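Local coordinates for uncharacterized protein (Parabacteroides distasonis, PDB 3LM3), which is of unknown function but probably acts on carbohydrates, as a putative glycoside hydrolase or deacetylase, at residues 412-417 with 433-438; 385-390 with 438-443; 28-33 with 49-54; 110-115 with 285-290. All coordinates share one frame; numbering follows the deposited sequence. Where two conformers were deposited one is given.

Interaction 1: 412-417 with 433-438; sequences INKINQ and EKEDQD
The backbones at Lys414 and Asp436 stay well apart: their CA atoms, at 9.1 Å the nearest such pair between 412-417 and 433-438, leave a gap that side chains must cross. From the loop, Lys414 reaches over to three acids at the start of helix 434-443, namely Glu433 at the N-cap position and Glu435 and Asp436 in the first turn. Its chain is not straight; bends at chi2 (-48°) and chi4 (79°) swing the ammonium group onto the carboxylates. Asp436 approaches from the opposite direction, and its OD2 accepts from Lys414 NZ at 2.8 Å through the syn lone pair. Asp436 OD1 adds a weak bond to Lys414 NZ at 3.3 Å. Glu435 extends its chain beyond CG, which brings OE2 to Lys414 NZ for a weak bond of 3.3 Å. Glu433 completes the salt-bridge network more loosely, with OE2 3.6 Å from Lys414 NZ. A methionine in place of Lys414 would take away the cation shared by the three carboxylates, and would probably leave Glu433 and Glu435 less restrained and Asp436 more dependent on Arg389. That arginine is the stronger partner of Asp436, forming a salt bridge to OD1 through NH1. On the loop side, Asn413 OD1 accepts from the backbone N of Lys414 and from that of Arg389. Ile415 pairs by backbone with Phe387, so the loop runs beside strand 383-389, the outermost strand of an antiparallel sheet, and the charged cluster ties it to helix 434-443.

Interaction 2: 385-390 with 438-443; sequences IDFTRY and DLIRKY
Phe387 and Leu439 both carry CG anti to the backbone N (chi1 180° and -175°), which sends the ring from the strand and the methyls from the helix into the space between 385-390 and 438-443. That space is wide, since the axes of strand 385-389 and helix 438-443 come no closer than 11.5 Å and run at 91° to each other. Ile440 approaches the Phe387 ring obliquely, its CG1 3.7 Å from CE1. Its CD1 lies 3.9 Å from the same Phe387 CE1, so both atoms meet the ring near CE1. Leu439 uses a single methyl for both of its partners. Leu439 CD2 stands over one face of the Arg389 guanidinium, 3.7 Å from Arg389 NE, and meets Phe387 CZ at 4.3 Å. Phe367 of the adjoining strand 367-374 touches both Phe387 and Leu439. The polar end of Arg389 is engaged elsewhere, NH1 with Asp436 and NH2 with Asp391. No hydrogen bond joins 385-390 and 438-443, so these two segments meet by van der Waals contact, while one turn earlier Asp436 adds a salt bridge to Arg389; the arginine thus lends its flat face to a methyl while its charge is probably balanced by the acids around it.

Interaction 3: 28-33 with 49-54; sequences MIRTTP and DWHTLE
His51 closes over Arg30 and Ile29 at the C-terminal end of strand 21-29, a strand of the parallel sheet, just before the chain enters helix 53-64. The CA atoms of Ile29 and His51, 7.5 Å apart, mark the nearest approach of the backbones of 28-33 and 49-54. The Arg30 carbonyl oxygen points at one face of the His51 ring, with Arg30 C 3.7 Å above the plane and offset toward the rim. Arg30 also brings CG to within 3.8 Å of His51 CE1; its side chain crosses that of the histidine at about a right angle. At another point of the ring, Ile29 CG2 lies 4.1 Å from His51 CD2. The ring nitrogens have separate partners: ND1 is hydrogen-bonded to Glu47 O, while His51 NE2 lies 2.9 Å from a water. The same water donates to Met28 O at 2.8 Å, so one water bridges His51 and the backbone of the strand end. In the glycoside hydrolase/deacetylase clan to which this region is assigned, the fold is a beta/alpha barrel or a variant of it, and its active site characteristically lies at the C-terminal ends of the strands; the position of this contact is consistent with the rim of such a site. Beyond CG, Arg30 runs extended to NE, which forms a salt bridge with Glu47 OE1. Its guanidinium plane is turned 53° from the imidazole, with Pro33 CA 3.5 Å above one face and the selenium of Met28 in plane at the edge.

Interaction 4: 110-115 with 285-290; sequences PGYFPA and IWEAQM
Tyr112 and Glu287 meet through one short hydrogen bond, in which the phenol OH donates to the carboxylate oxygen OE2 at 2.6 Å. The acceptor lies at the edge of the tyrosine ring and in its plane. Seen from the acid, the hydroxyl arrives on the anti side of OE2, 31° out of the carboxylate plane, and the ring is turned 46° from that plane. The aliphatic part of the glutamate is near too, its CG 3.2 Å from Tyr112 OH. The bend at chi2 (78°) turns the carboxylate so that OE2 meets the phenol. A phenylalanine at Tyr112 would lack the hydroxyl, and Glu287 OE2 would probably lose its short bond and the carboxylate some of its fixed orientation. In the next shell, the selenium of Met28 lies 3.3 Å from Tyr112 OH, and Arg30 touches Glu287. Phe109 meets the Tyr112 ring edge-to-face, while Tyr112 CB sits 3.6 Å above the centre of the Phe113 ring. Glu287 itself opens a type I turn that ends at Met290, closed by the bond from Met290 N to Glu287 O. The Tyr112-Glu287 bond links the loop between strand 105-108 and helix 114-117 to the last residue of strand 280-287. Strands 21-29 and 73-76 lie between those two strands in the parallel sheet, so the tyrosine reaches across the strand ends, where related hydrolases and deacetylases usually place their active site.

From the N terminus, interaction 3 comes first and closes a short loop between strand 21-29 and the entry to helix 53-64. Interaction 4 follows in series, closing a far longer excursion that starts after strand 105-108 and ends on strand 280-287. The two touch, because strands 21-29 and 280-287 are neighbours paired through Met28, Trp286 and Ala288. Much later, interaction 2 joins edge strand 383-389 to helix 434-443, and interaction 1 is nested inside the loop it closes, sharing Asp438. This second pair lies on the opposite side of the chain's centre, its nearest atoms about 16 Å from those of interaction 4.

Interaction 1: 412-417 with 433-438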
# COMPACT_ATOMS: atom_id res chain seq x y z
N ILE A 412 16.08 0.24 8.33
CA ILE A 412 17.26 0.22 7.47
C ILE A 412 18.43 -0.29 8.29
O ILE A 412 18.61 0.13 9.46
CB ILE A 412 17.55 1.66 6.96
CG1 ILE A 412 16.47 2.09 5.97
CG2 ILE A 412 18.91 1.78 6.26
CD1 ILE A 412 16.53 3.56 5.52
N ASN A 413 19.20 -1.22 7.73
CA ASN A 413 20.40 -1.66 8.40
C ASN A 413 21.50 -1.86 7.35
O ASN A 413 22.19 -0.89 7.05
CB ASN A 413 20.15 -2.85 9.34
CG ASN A 413 19.25 -3.92 8.76
OD1 ASN A 413 19.59 -4.58 7.79
ND2 ASN A 413 18.12 -4.14 9.42
N LYS A 414 21.64 -3.03 6.74
CA LYS A 414 22.85 -3.30 5.93
C LYS A 414 22.96 -2.47 4.63
O LYS A 414 23.87 -1.65 4.47
CB LYS A 414 22.99 -4.80 5.64
CG LYS A 414 23.00 -5.71 6.89
CD LYS A 414 23.97 -5.20 7.97
CE LYS A 414 24.39 -6.31 8.99
NZ LYS A 414 25.44 -7.24 8.47
N ILE A 415 22.04 -2.70 3.70
CA ILE A 415 22.01 -2.00 2.42
C ILE A 415 20.55 -1.64 2.11
O ILE A 415 19.68 -2.50 2.17
CB ILE A 415 22.57 -2.89 1.26
CG1 ILE A 415 24.02 -3.33 1.57
CG2 ILE A 415 22.53 -2.19 -0.09
CD1 ILE A 415 24.66 -4.19 0.51
N ASN A 416 20.32 -0.37 1.76
CA ASN A 416 18.96 0.09 1.44
C ASN A 416 18.91 0.68 0.03
O ASN A 416 19.78 1.46 -0.35
CB ASN A 416 18.48 1.10 2.48
CG ASN A 416 17.23 1.81 2.04
OD1 ASN A 416 17.31 2.86 1.40
ND2 ASN A 416 16.07 1.20 2.31
N GLN A 417 17.85 0.34 -0.71
CA GLN A 417 17.71 0.70 -2.13
C GLN A 417 17.78 2.18 -2.44
O GLN A 417 18.17 2.54 -3.55
CB GLN A 417 16.42 0.12 -2.70
CG GLN A 417 15.15 0.74 -2.12
CD GLN A 417 13.88 0.07 -2.61
OE1 GLN A 417 13.85 -0.45 -3.73
NE2 GLN A 417 12.81 0.12 -1.80
N GLU A 433 29.13 -9.68 4.00
CA GLU A 433 29.74 -10.39 5.13
C GLU A 433 29.27 -11.84 5.20
O GLU A 433 28.15 -12.16 4.81
CB GLU A 433 29.43 -9.68 6.44
CG GLU A 433 29.86 -8.21 6.49
CD GLU A 433 29.34 -7.49 7.72
OE1 GLU A 433 29.49 -8.04 8.83
OE2 GLU A 433 28.77 -6.37 7.57
N LYS A 434 30.10 -12.73 5.73
CA LYS A 434 29.83 -14.17 5.69
C LYS A 434 28.46 -14.52 6.30
O LYS A 434 27.74 -15.40 5.79
CB LYS A 434 30.95 -14.94 6.43
CG LYS A 434 30.80 -16.47 6.47
CD LYS A 434 30.54 -17.09 5.09
CE LYS A 434 30.65 -18.61 5.13
NZ LYS A 434 30.05 -19.30 6.31
N GLU A 435 28.12 -13.82 7.36
CA GLU A 435 26.92 -14.09 8.15
C GLU A 435 25.70 -13.75 7.33
O GLU A 435 24.65 -14.38 7.47
CB GLU A 435 26.90 -13.26 9.44
CG GLU A 435 27.05 -11.74 9.25
CD GLU A 435 26.79 -10.95 10.53
OE1 GLU A 435 26.99 -11.50 11.63
OE2 GLU A 435 26.39 -9.76 10.42
N ASP A 436 25.85 -12.70 6.51
CA ASP A 436 24.76 -12.23 5.63
C ASP A 436 24.60 -13.22 4.51
O ASP A 436 23.49 -13.61 4.18
CB ASP A 436 25.06 -10.83 5.14
CG ASP A 436 24.96 -9.79 6.23
OD1 ASP A 436 24.30 -10.06 7.26
OD2 ASP A 436 25.48 -8.66 6.04
N GLN A 437 25.72 -13.66 3.92
CA GLN A 437 25.67 -14.77 2.97
C GLN A 437 25.00 -16.01 3.57
O GLN A 437 24.28 -16.73 2.87
CB GLN A 437 27.08 -15.14 2.49
CG GLN A 437 27.72 -14.09 1.59
CD GLN A 437 29.05 -14.51 1.01
OE1 GLN A 437 29.24 -15.67 0.63
NE2 GLN A 437 29.99 -13.57 0.95
N ASP A 438 25.32 -16.32 4.82
CA ASP A 438 24.81 -17.56 5.43
C ASP A 438 23.29 -17.50 5.56
O ASP A 438 22.60 -18.49 5.26
CB ASP A 438 25.42 -17.80 6.81
CG ASP A 438 26.86 -18.25 6.75
OD1 ASP A 438 27.27 -18.89 5.74
OD2 ASP A 438 27.55 -17.94 7.74

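Interaction 2: 385-390 with 438-443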
# COMPACT_ATOMS: atom_id res chain seq x y z
N ILE A 385 21.20 -4.38 -4.26
CA ILE A 385 20.83 -2.99 -4.00
C ILE A 385 20.05 -2.80 -2.70
O ILE A 385 19.86 -1.67 -2.25
CB ILE A 385 20.06 -2.33 -5.18
CG1 ILE A 385 18.68 -2.94 -5.39
CG2 ILE A 385 20.92 -2.41 -6.45
CD1 ILE A 385 17.76 -2.05 -6.27
N ASP A 386 19.58 -3.89 -2.10
CA ASP A 386 18.91 -3.83 -0.80
C ASP A 386 19.16 -5.15 -0.09
O ASP A 386 18.97 -6.22 -0.67
CB ASP A 386 17.40 -3.59 -0.95
CG ASP A 386 16.73 -3.17 0.34
OD1 ASP A 386 16.42 -4.10 1.15
OD2 ASP A 386 16.49 -1.94 0.49
N PHE A 387 19.57 -5.09 1.17
CA PHE A 387 19.59 -6.24 2.05
C PHE A 387 19.24 -5.70 3.42
O PHE A 387 20.03 -4.96 4.02
CB PHE A 387 20.95 -6.94 2.05
CG PHE A 387 21.00 -8.13 2.96
CD1 PHE A 387 20.16 -9.23 2.72
CD2 PHE A 387 21.87 -8.17 4.02
CE1 PHE A 387 20.18 -10.32 3.57
CE2 PHE A 387 21.90 -9.28 4.87
CZ PHE A 387 21.07 -10.35 4.63
N THR A 388 18.02 -6.00 3.87
CA THR A 388 17.48 -5.47 5.09
C THR A 388 17.12 -6.66 5.97
O THR A 388 16.24 -7.44 5.63
CB THR A 388 16.24 -4.61 4.79
OG1 THR A 388 16.56 -3.56 3.88
CG2 THR A 388 15.65 -3.99 6.07
N ARG A 389 17.82 -6.81 7.10
CA ARG A 389 17.59 -7.92 8.01
C ARG A 389 16.51 -7.62 9.02
O ARG A 389 16.44 -6.54 9.56
CB ARG A 389 18.91 -8.23 8.74
CG ARG A 389 19.92 -8.86 7.84
CD ARG A 389 21.20 -9.18 8.56
NE ARG A 389 21.01 -10.27 9.51
CZ ARG A 389 22.00 -11.01 9.97
NH1 ARG A 389 23.25 -10.80 9.56
NH2 ARG A 389 21.72 -11.97 10.82
N TYR A 390 15.68 -8.61 9.28
CA TYR A 390 14.61 -8.51 10.25
C TYR A 390 14.91 -9.26 11.54
O TYR A 390 14.21 -9.06 12.53
CB TYR A 390 13.32 -9.05 9.64
CG TYR A 390 12.90 -8.37 8.38
CD1 TYR A 390 12.88 -6.99 8.28
CD2 TYR A 390 12.42 -9.11 7.28
CE1 TYR A 390 12.46 -6.36 7.12
CE2 TYR A 390 11.99 -8.49 6.13
CZ TYR A 390 12.03 -7.11 6.04
OH TYR A 390 11.57 -6.47 4.90
N ASP A 438 25.32 -16.32 4.82
CA ASP A 438 24.81 -17.56 5.43
C ASP A 438 23.29 -17.50 5.56
O ASP A 438 22.60 -18.49 5.26
CB ASP A 438 25.42 -17.80 6.81
CG ASP A 438 26.86 -18.25 6.75
OD1 ASP A 438 27.27 -18.89 5.74
OD2 ASP A 438 27.55 -17.94 7.74
N LEU A 439 22.80 -16.34 5.99
CA LEU A 439 21.34 -16.07 6.09
C LEU A 439 20.67 -16.17 4.74
O LEU A 439 19.64 -16.84 4.59
CB LEU A 439 21.07 -14.71 6.74
CG LEU A 439 19.60 -14.35 7.02
CD1 LEU A 439 19.01 -15.40 7.97
CD2 LEU A 439 19.43 -12.96 7.60
N ILE A 440 21.27 -15.55 3.72
CA ILE A 440 20.78 -15.72 2.37
C ILE A 440 20.75 -17.17 1.91
O ILE A 440 19.75 -17.63 1.36
CB ILE A 440 21.55 -14.80 1.36
CG1 ILE A 440 21.30 -13.34 1.71
CG2 ILE A 440 21.15 -15.07 -0.06
CD1 ILE A 440 22.21 -12.39 0.98
N ARG A 441 21.86 -17.89 2.14
CA ARG A 441 21.98 -19.28 1.68
C ARG A 441 20.94 -20.21 2.31
O ARG A 441 20.46 -21.13 1.64
CB ARG A 441 23.39 -19.85 1.93
CG ARG A 441 23.64 -21.20 1.26
CD ARG A 441 24.98 -21.81 1.64
NE ARG A 441 26.10 -21.02 1.12
CZ ARG A 441 26.63 -21.17 -0.09
NH1 ARG A 441 26.16 -22.08 -0.93
NH2 ARG A 441 27.64 -20.39 -0.46
N LYS A 442 20.57 -19.93 3.56
CA LYS A 442 19.51 -20.62 4.30
C LYS A 442 18.19 -20.63 3.55
O LYS A 442 17.45 -21.61 3.59
CB LYS A 442 19.30 -19.93 5.65
CG LYS A 442 18.15 -20.47 6.51
CD LYS A 442 18.11 -19.75 7.85
CE LYS A 442 16.86 -20.08 8.66
NZ LYS A 442 16.94 -19.46 10.02
N TYR A 443 17.88 -19.52 2.88
CA TYR A 443 16.67 -19.42 2.10
C TYR A 443 16.85 -19.66 0.61
O TYR A 443 16.01 -20.30 -0.02
CB TYR A 443 16.01 -18.05 2.33
CG TYR A 443 15.39 -17.88 3.68
CD1 TYR A 443 16.15 -17.49 4.76
CD2 TYR A 443 14.01 -18.08 3.88
CE1 TYR A 443 15.60 -17.34 6.00
CE2 TYR A 443 13.45 -17.92 5.12
CZ TYR A 443 14.23 -17.55 6.19
OH TYR A 443 13.71 -17.36 7.44

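Interaction 3: 28-33 with 49-54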
# COMPACT_ATOMS: atom_id res chain seq x y z
N MSE A 28 -10.77 7.44 -0.95
CA MSE A 28 -10.62 8.25 0.25
C MSE A 28 -11.52 9.48 0.19
O MSE A 28 -11.58 10.18 -0.85
CB MSE A 28 -9.19 8.72 0.43
CG MSE A 28 -8.92 9.56 1.63
SE MSE A 28 -7.07 10.14 1.65
CE MSE A 28 -7.01 10.72 3.50
N ILE A 29 -12.23 9.72 1.29
CA ILE A 29 -13.08 10.89 1.48
C ILE A 29 -12.49 11.73 2.63
O ILE A 29 -12.19 11.22 3.70
CB ILE A 29 -14.51 10.50 1.85
CG1 ILE A 29 -15.11 9.48 0.87
CG2 ILE A 29 -15.40 11.76 1.98
CD1 ILE A 29 -15.19 9.92 -0.53
N ARG A 30 -12.34 13.04 2.42
CA ARG A 30 -11.66 13.92 3.39
C ARG A 30 -12.20 15.33 3.28
O ARG A 30 -12.98 15.61 2.38
CB ARG A 30 -10.14 13.89 3.15
CG ARG A 30 -9.69 14.47 1.82
CD ARG A 30 -8.37 13.92 1.37
NE ARG A 30 -7.81 14.74 0.32
CZ ARG A 30 -6.69 14.45 -0.34
NH1 ARG A 30 -6.05 13.32 -0.11
NH2 ARG A 30 -6.23 15.34 -1.23
N THR A 31 -11.81 16.23 4.20
CA THR A 31 -12.13 17.65 4.14
C THR A 31 -10.91 18.48 3.81
O THR A 31 -11.04 19.61 3.36
CB THR A 31 -12.82 18.20 5.41
OG1 THR A 31 -11.84 18.59 6.40
CG2 THR A 31 -13.89 17.25 5.99
N THR A 32 -9.73 17.96 4.09
CA THR A 32 -8.43 18.58 3.75
C THR A 32 -7.46 17.42 3.48
O THR A 32 -7.77 16.26 3.84
CB THR A 32 -7.88 19.46 4.89
OG1 THR A 32 -7.51 18.63 6.01
CG2 THR A 32 -8.86 20.51 5.36
N PRO A 33 -6.30 17.66 2.83
CA PRO A 33 -5.55 16.53 2.33
C PRO A 33 -4.90 15.61 3.34
O PRO A 33 -4.88 14.40 3.13
CB PRO A 33 -4.48 17.16 1.43
CG PRO A 33 -5.09 18.41 0.98
CD PRO A 33 -5.89 18.91 2.15
N ASP A 49 -15.48 21.82 -1.08
CA ASP A 49 -16.14 21.95 -2.36
C ASP A 49 -15.65 20.94 -3.39
O ASP A 49 -16.25 20.80 -4.44
CB ASP A 49 -15.96 23.37 -2.88
CG ASP A 49 -16.61 24.43 -1.99
OD1 ASP A 49 -17.50 24.13 -1.16
OD2 ASP A 49 -16.22 25.61 -2.13
N TRP A 50 -14.59 20.19 -3.07
CA TRP A 50 -14.00 19.20 -3.95
C TRP A 50 -14.65 17.82 -3.76
O TRP A 50 -14.31 16.86 -4.48
CB TRP A 50 -12.49 19.07 -3.71
CG TRP A 50 -11.69 20.33 -3.91
CD1 TRP A 50 -12.07 21.60 -3.66
CD2 TRP A 50 -10.34 20.40 -4.38
NE1 TRP A 50 -11.05 22.48 -3.96
CE2 TRP A 50 -9.98 21.76 -4.40
CE3 TRP A 50 -9.43 19.45 -4.81
CZ2 TRP A 50 -8.72 22.18 -4.83
CZ3 TRP A 50 -8.18 19.88 -5.23
CH2 TRP A 50 -7.85 21.22 -5.24
N HIS A 51 -15.57 17.73 -2.80
CA HIS A 51 -16.25 16.50 -2.44
C HIS A 51 -17.73 16.70 -2.70
O HIS A 51 -18.38 17.50 -2.04
CB HIS A 51 -15.99 16.10 -0.99
CG HIS A 51 -14.58 15.67 -0.74
ND1 HIS A 51 -13.55 16.56 -0.54
CD2 HIS A 51 -14.01 14.44 -0.78
CE1 HIS A 51 -12.41 15.88 -0.43
NE2 HIS A 51 -12.67 14.59 -0.56
N THR A 52 -18.26 15.98 -3.67
CA THR A 52 -19.68 16.05 -4.03
C THR A 52 -20.24 14.64 -4.16
O THR A 52 -19.52 13.68 -4.51
CB THR A 52 -19.96 16.83 -5.33
OG1 THR A 52 -19.51 16.07 -6.45
CG2 THR A 52 -19.33 18.22 -5.29
N LEU A 53 -21.54 14.53 -3.92
CA LEU A 53 -22.23 13.27 -4.15
C LEU A 53 -22.08 12.82 -5.60
O LEU A 53 -21.76 11.67 -5.85
CB LEU A 53 -23.70 13.41 -3.80
CG LEU A 53 -24.62 12.23 -4.17
CD1 LEU A 53 -24.19 10.90 -3.49
CD2 LEU A 53 -26.07 12.58 -3.85
N GLU A 54 -22.30 13.71 -6.55
CA GLU A 54 -22.19 13.30 -7.95
C GLU A 54 -20.79 12.83 -8.30
O GLU A 54 -20.64 11.89 -9.09
CB GLU A 54 -22.63 14.39 -8.93
CG GLU A 54 -22.19 14.14 -10.43
CD GLU A 54 -22.59 12.76 -11.06
OE1 GLU A 54 -23.02 11.80 -10.36
OE2 GLU A 54 -22.44 12.63 -12.30
O HOH W 1 -10.66 12.79 -1.48

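Interaction 4: 110-115 with 285-290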
# COMPACT_ATOMS: atom_id res chain seq x y z
N PRO A 110 -7.11 7.89 8.47
CA PRO A 110 -6.64 9.07 9.23
C PRO A 110 -5.51 9.85 8.56
O PRO A 110 -4.46 10.07 9.15
CB PRO A 110 -6.19 8.45 10.56
CG PRO A 110 -5.86 7.07 10.24
CD PRO A 110 -6.88 6.66 9.22
N GLY A 111 -5.72 10.30 7.32
CA GLY A 111 -4.86 11.35 6.74
C GLY A 111 -3.42 10.99 6.44
O GLY A 111 -2.55 11.86 6.45
N TYR A 112 -3.20 9.72 6.18
CA TYR A 112 -1.94 9.10 5.73
C TYR A 112 -0.85 8.96 6.77
O TYR A 112 -0.14 7.94 6.77
CB TYR A 112 -1.34 9.84 4.53
CG TYR A 112 -2.20 10.06 3.31
CD1 TYR A 112 -2.36 9.08 2.36
CD2 TYR A 112 -2.82 11.28 3.10
CE1 TYR A 112 -3.13 9.35 1.18
CE2 TYR A 112 -3.56 11.54 1.96
CZ TYR A 112 -3.68 10.59 1.01
OH TYR A 112 -4.38 10.90 -0.14
N PHE A 113 -0.68 9.98 7.61
CA PHE A 113 0.50 10.14 8.45
C PHE A 113 0.26 10.12 9.97
O PHE A 113 1.00 10.75 10.72
CB PHE A 113 1.21 11.45 8.08
CG PHE A 113 1.48 11.61 6.61
CD1 PHE A 113 2.30 10.72 5.94
CD2 PHE A 113 0.86 12.63 5.90
CE1 PHE A 113 2.51 10.86 4.56
CE2 PHE A 113 1.09 12.79 4.54
CZ PHE A 113 1.90 11.90 3.88
N PRO A 114 -0.74 9.36 10.48
CA PRO A 114 -1.07 9.60 11.89
C PRO A 114 0.04 9.30 12.89
O PRO A 114 0.25 10.09 13.84
CB PRO A 114 -2.30 8.71 12.11
CG PRO A 114 -2.23 7.69 11.10
CD PRO A 114 -1.62 8.34 9.89
N ALA A 115 0.77 8.21 12.69
CA ALA A 115 1.78 7.82 13.70
C ALA A 115 2.95 8.78 13.72
O ALA A 115 3.71 8.81 14.66
CB ALA A 115 2.27 6.45 13.48
N ILE A 285 -5.15 3.19 -4.16
CA ILE A 285 -5.91 4.20 -3.41
C ILE A 285 -6.13 5.38 -4.34
O ILE A 285 -5.16 5.93 -4.87
CB ILE A 285 -5.23 4.64 -2.12
CG1 ILE A 285 -5.07 3.45 -1.16
CG2 ILE A 285 -6.03 5.79 -1.45
CD1 ILE A 285 -4.15 3.71 0.05
N TRP A 286 -7.38 5.73 -4.58
CA TRP A 286 -7.78 6.89 -5.38
C TRP A 286 -8.53 7.85 -4.49
O TRP A 286 -9.57 7.50 -3.90
CB TRP A 286 -8.71 6.49 -6.52
CG TRP A 286 -8.10 5.70 -7.65
CD1 TRP A 286 -7.24 4.63 -7.53
CD2 TRP A 286 -8.27 5.91 -9.05
NE1 TRP A 286 -6.91 4.17 -8.78
CE2 TRP A 286 -7.51 4.94 -9.73
CE3 TRP A 286 -8.95 6.86 -9.82
CZ2 TRP A 286 -7.46 4.86 -11.11
CZ3 TRP A 286 -8.91 6.76 -11.19
CH2 TRP A 286 -8.17 5.79 -11.82
N GLU A 287 -8.07 9.08 -4.39
CA GLU A 287 -8.78 10.06 -3.60
C GLU A 287 -9.95 10.62 -4.39
O GLU A 287 -9.80 10.99 -5.56
CB GLU A 287 -7.85 11.18 -3.21
CG GLU A 287 -6.66 10.77 -2.34
CD GLU A 287 -5.51 10.09 -3.07
OE1 GLU A 287 -5.43 10.09 -4.33
OE2 GLU A 287 -4.60 9.60 -2.38
N ALA A 288 -11.12 10.66 -3.76
CA ALA A 288 -12.34 11.16 -4.41
C ALA A 288 -12.13 12.57 -4.96
O ALA A 288 -12.69 12.91 -6.01
CB ALA A 288 -13.49 11.14 -3.45
N GLN A 289 -11.36 13.39 -4.27
CA GLN A 289 -11.15 14.77 -4.69
C GLN A 289 -10.46 14.89 -6.04
O GLN A 289 -10.44 16.00 -6.63
CB GLN A 289 -10.40 15.57 -3.62
CG GLN A 289 -9.01 15.09 -3.21
CD GLN A 289 -7.93 15.33 -4.23
OE1 GLN A 289 -7.52 14.42 -4.93
NE2 GLN A 289 -7.45 16.57 -4.34
N MSE A 290 -9.92 13.80 -6.58
CA MSE A 290 -9.26 13.86 -7.89
C MSE A 290 -10.22 14.27 -8.98
O MSE A 290 -9.82 14.92 -9.99
CB MSE A 290 -8.59 12.54 -8.27
CG MSE A 290 -7.32 12.27 -7.54
SE MSE A 290 -6.32 10.73 -8.10
CE MSE A 290 -7.83 9.51 -8.16